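Long-range contact in halorhodopsin (Halobacterium salinarum, PDB 2JAF), which is a light-driven, retinal-containing membrane protein that pumps chloride ions: residues L61-T66 with I248-V253. The protein carries 2 engineered substitutions. Numbering follows the deposited sequence.
Sequences LIWGAT and ILLRWV
Trp63 presents the edge of its indole, not a face, to Leu250: both methyls of the leucine lie at the pyrrole side, with CD2 in the ring plane and CD1 near it. The touching ring atom is Trp63 CD1, 3.5 Å from Leu250 CD1 and 3.7 Å from Leu250 CD2, so the leucine fork straddles a single ring carbon. Trp63 and Leu250 lie side by side, pointing the same way; in Trp63 CG stands anti to the backbone N (chi1 174°), beside the carbonyl carbon. The neighbouring ring nitrogen, Trp63 NE1, is hydrogen-bonded to the backbone O of Phe47 on helix 27-50; Phe47 and Met50 of that helix also pack against Leu250. One indole edge thus serves three helices, and the NE1 bond to Phe47 O probably holds the ring in the rotation at which Leu250 meets its edge.

Beyond this pair, aliphatic branches touch more loosely. Ile62 CG2 faces Val253 CG2 at 4.3 Å and Leu249 CD1 at 4.4 Å, while Leu125 of helix 106-127 packs on the same isoleucine. Thr66 turns its CG2 toward Leu250 CB, and its OG1 donates to Ile62 O over 2.7 Å, tilted 34° from the carbonyl plane. The backbone N of Thr66 reaches that oxygen from the opposite face. Ile62 O thus takes two donors, and the OG1 bond gives the buried hydroxyl an acceptor within its own helix.

The axes of 61-66 and 248-253 approach to 10.2 Å, with their N-to-C directions 163° apart; the segments belong to helices 58-82 and 227-255. The Thr66 side chain is about 12 Å from the retinal, so the contact is packing outside the pocket, a nearly antiparallel helix pairing characteristic of the seven-helix transmembrane bundle of microbial rhodopsins.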
ATOM      1  N   LEU A  61       9.481   3.086  20.446  1.00 44.33           N
ATOM      2  CA  LEU A  61       9.154   2.897  19.036  1.00 43.10           C
ATOM      3  C   LEU A  61       8.570   1.511  18.767  1.00 42.15           C
ATOM      4  O   LEU A  61       7.594   1.370  18.027  1.00 42.43           O
ATOM      5  CB  LEU A  61      10.404   3.100  18.179  1.00 42.88           C
ATOM      6  CG  LEU A  61      10.244   2.904  16.670  1.00 43.11           C
ATOM      7  CD1 LEU A  61       9.185   3.856  16.128  1.00 43.14           C
ATOM      8  CD2 LEU A  61      11.581   3.145  15.988  1.00 43.70           C
ATOM      9  N   ILE A  62       9.178   0.486  19.353  1.00 40.20           N
ATOM     10  CA  ILE A  62       8.690  -0.874  19.167  1.00 37.31           C
ATOM     11  C   ILE A  62       7.360  -1.005  19.903  1.00 35.92           C
ATOM     12  O   ILE A  62       6.483  -1.764  19.495  1.00 33.98           O
ATOM     13  CB  ILE A  62       9.703  -1.908  19.700  1.00 38.11           C
ATOM     14  CG1 ILE A  62      11.009  -1.800  18.908  1.00 36.77           C
ATOM     15  CG2 ILE A  62       9.137  -3.315  19.567  1.00 37.01           C
ATOM     16  CD1 ILE A  62      12.117  -2.706  19.413  1.00 37.24           C
ATOM     17  N   TRP A  63       7.217  -0.249  20.987  1.00 34.48           N
ATOM     18  CA  TRP A  63       5.988  -0.250  21.770  1.00 34.53           C
ATOM     19  C   TRP A  63       4.819   0.216  20.898  1.00 33.99           C
ATOM     20  O   TRP A  63       3.742  -0.381  20.919  1.00 33.19           O
ATOM     21  CB  TRP A  63       6.126   0.682  22.975  1.00 35.14           C
ATOM     22  CG  TRP A  63       4.856   0.854  23.752  1.00 35.94           C
ATOM     23  CD1 TRP A  63       4.141  -0.121  24.386  1.00 35.46           C
ATOM     24  CD2 TRP A  63       4.155   2.083  23.987  1.00 36.78           C
ATOM     25  NE1 TRP A  63       3.040   0.424  25.004  1.00 37.07           N
ATOM     26  CE2 TRP A  63       3.025   1.775  24.776  1.00 37.53           C
ATOM     27  CE3 TRP A  63       4.375   3.415  23.609  1.00 38.94           C
ATOM     28  CZ2 TRP A  63       2.113   2.753  25.195  1.00 38.90           C
ATOM     29  CZ3 TRP A  63       3.467   4.389  24.025  1.00 40.03           C
ATOM     30  CH2 TRP A  63       2.351   4.050  24.812  1.00 39.62           C
ATOM     31  N   GLY A  64       5.043   1.286  20.139  1.00 33.06           N
ATOM     32  CA  GLY A  64       4.005   1.817  19.271  1.00 33.48           C
ATOM     33  C   GLY A  64       3.629   0.856  18.157  1.00 33.90           C
ATOM     34  O   GLY A  64       2.447   0.647  17.874  1.00 34.56           O
ATOM     35  N   ALA A  65       4.635   0.276  17.514  1.00 33.35           N
ATOM     36  CA  ALA A  65       4.401  -0.673  16.437  1.00 34.29           C
ATOM     37  C   ALA A  65       3.618  -1.861  16.982  1.00 34.27           C
ATOM     38  O   ALA A  65       2.742  -2.410  16.307  1.00 35.02           O
ATOM     39  CB  ALA A  65       5.728  -1.144  15.860  1.00 35.20           C
ATOM     40  N   THR A  66       3.931  -2.245  18.213  1.00 33.05           N
ATOM     41  CA  THR A  66       3.258  -3.372  18.846  1.00 33.42           C
ATOM     42  C   THR A  66       1.811  -3.039  19.199  1.00 32.95           C
ATOM     43  O   THR A  66       0.924  -3.876  19.050  1.00 31.70           O
ATOM     44  CB  THR A  66       4.008  -3.817  20.116  1.00 34.15           C
ATOM     45  OG1 THR A  66       5.357  -4.165  19.770  1.00 33.51           O
ATOM     46  CG2 THR A  66       3.332  -5.026  20.741  1.00 33.96           C
ATOM     47  N   ILE A 248       4.551 -11.120  24.621  1.00 23.91           N
ATOM     48  CA  ILE A 248       5.892 -11.651  24.854  1.00 23.54           C
ATOM     49  C   ILE A 248       6.959 -10.678  24.376  1.00 25.32           C
ATOM     50  O   ILE A 248       7.953 -10.442  25.073  1.00 23.28           O
ATOM     51  CB  ILE A 248       6.069 -13.004  24.134  1.00 24.27           C
ATOM     52  CG1 ILE A 248       5.144 -14.045  24.773  1.00 26.15           C
ATOM     53  CG2 ILE A 248       7.538 -13.447  24.192  1.00 23.96           C
ATOM     54  CD1 ILE A 248       5.097 -15.371  24.038  1.00 27.93           C
ATOM     55  N   LEU A 249       6.754 -10.116  23.186  1.00 23.46           N
ATOM     56  CA  LEU A 249       7.706  -9.166  22.625  1.00 23.85           C
ATOM     57  C   LEU A 249       7.814  -7.899  23.475  1.00 26.41           C
ATOM     58  O   LEU A 249       8.914  -7.481  23.847  1.00 25.70           O
ATOM     59  CB  LEU A 249       7.303  -8.818  21.187  1.00 25.57           C
ATOM     60  CG  LEU A 249       7.965  -7.665  20.423  1.00 28.93           C
ATOM     61  CD1 LEU A 249       9.444  -7.559  20.742  1.00 30.73           C
ATOM     62  CD2 LEU A 249       7.740  -7.893  18.932  1.00 28.48           C
ATOM     63  N   LEU A 250       6.669  -7.303  23.795  1.00 26.22           N
ATOM     64  CA  LEU A 250       6.638  -6.076  24.581  1.00 27.12           C
ATOM     65  C   LEU A 250       7.211  -6.250  25.989  1.00 28.03           C
ATOM     66  O   LEU A 250       7.970  -5.401  26.468  1.00 28.16           O
ATOM     67  CB  LEU A 250       5.202  -5.554  24.659  1.00 27.97           C
ATOM     68  CG  LEU A 250       5.005  -4.175  25.292  1.00 28.87           C
ATOM     69  CD1 LEU A 250       5.942  -3.166  24.639  1.00 30.20           C
ATOM     70  CD2 LEU A 250       3.558  -3.745  25.115  1.00 29.95           C
ATOM     71  N   ARG A 251       6.854  -7.350  26.644  1.00 28.56           N
ATOM     72  CA  ARG A 251       7.332  -7.618  27.996  1.00 28.11           C
ATOM     73  C   ARG A 251       8.852  -7.700  28.026  1.00 28.51           C
ATOM     74  O   ARG A 251       9.485  -7.213  28.963  1.00 25.43           O
ATOM     75  CB  ARG A 251       6.736  -8.926  28.532  1.00 29.38           C
ATOM     76  CG  ARG A 251       7.162  -9.260  29.964  1.00 32.27           C
ATOM     77  CD  ARG A 251       6.548 -10.564  30.471  1.00 35.32           C
ATOM     78  NE  ARG A 251       6.953 -11.713  29.664  1.00 38.47           N
ATOM     79  CZ  ARG A 251       6.541 -12.962  29.869  1.00 40.04           C
ATOM     80  NH1 ARG A 251       5.706 -13.238  30.864  1.00 40.92           N
ATOM     81  NH2 ARG A 251       6.954 -13.935  29.066  1.00 39.27           N
ATOM     82  N   TRP A 252       9.437  -8.317  27.002  1.00 25.67           N
ATOM     83  CA  TRP A 252      10.886  -8.453  26.939  1.00 28.33           C
ATOM     84  C   TRP A 252      11.520  -7.078  26.760  1.00 29.06           C
ATOM     85  O   TRP A 252      12.493  -6.741  27.435  1.00 29.66           O
ATOM     86  CB  TRP A 252      11.305  -9.358  25.777  1.00 27.13           C
ATOM     87  CG  TRP A 252      12.773  -9.702  25.811  1.00 27.55           C
ATOM     88  CD1 TRP A 252      13.357 -10.753  26.464  1.00 27.28           C
ATOM     89  CD2 TRP A 252      13.842  -8.946  25.234  1.00 26.69           C
ATOM     90  NE1 TRP A 252      14.727 -10.696  26.330  1.00 27.33           N
ATOM     91  CE2 TRP A 252      15.051  -9.596  25.581  1.00 27.13           C
ATOM     92  CE3 TRP A 252      13.899  -7.778  24.461  1.00 26.62           C
ATOM     93  CZ2 TRP A 252      16.303  -9.115  25.180  1.00 25.77           C
ATOM     94  CZ3 TRP A 252      15.148  -7.299  24.063  1.00 26.66           C
ATOM     95  CH2 TRP A 252      16.331  -7.970  24.425  1.00 25.83           C
ATOM     96  N   VAL A 253      10.966  -6.291  25.843  1.00 29.18           N
ATOM     97  CA  VAL A 253      11.480  -4.952  25.584  1.00 30.11           C
ATOM     98  C   VAL A 253      11.465  -4.093  26.849  1.00 31.90           C
ATOM     99  O   VAL A 253      12.407  -3.343  27.106  1.00 30.61           O
ATOM    100  CB  VAL A 253      10.660  -4.251  24.471  1.00 31.04           C
ATOM    101  CG1 VAL A 253      11.072  -2.790  24.349  1.00 31.55           C
ATOM    102  CG2 VAL A 253      10.885  -4.963  23.140  1.00 29.38           C
TER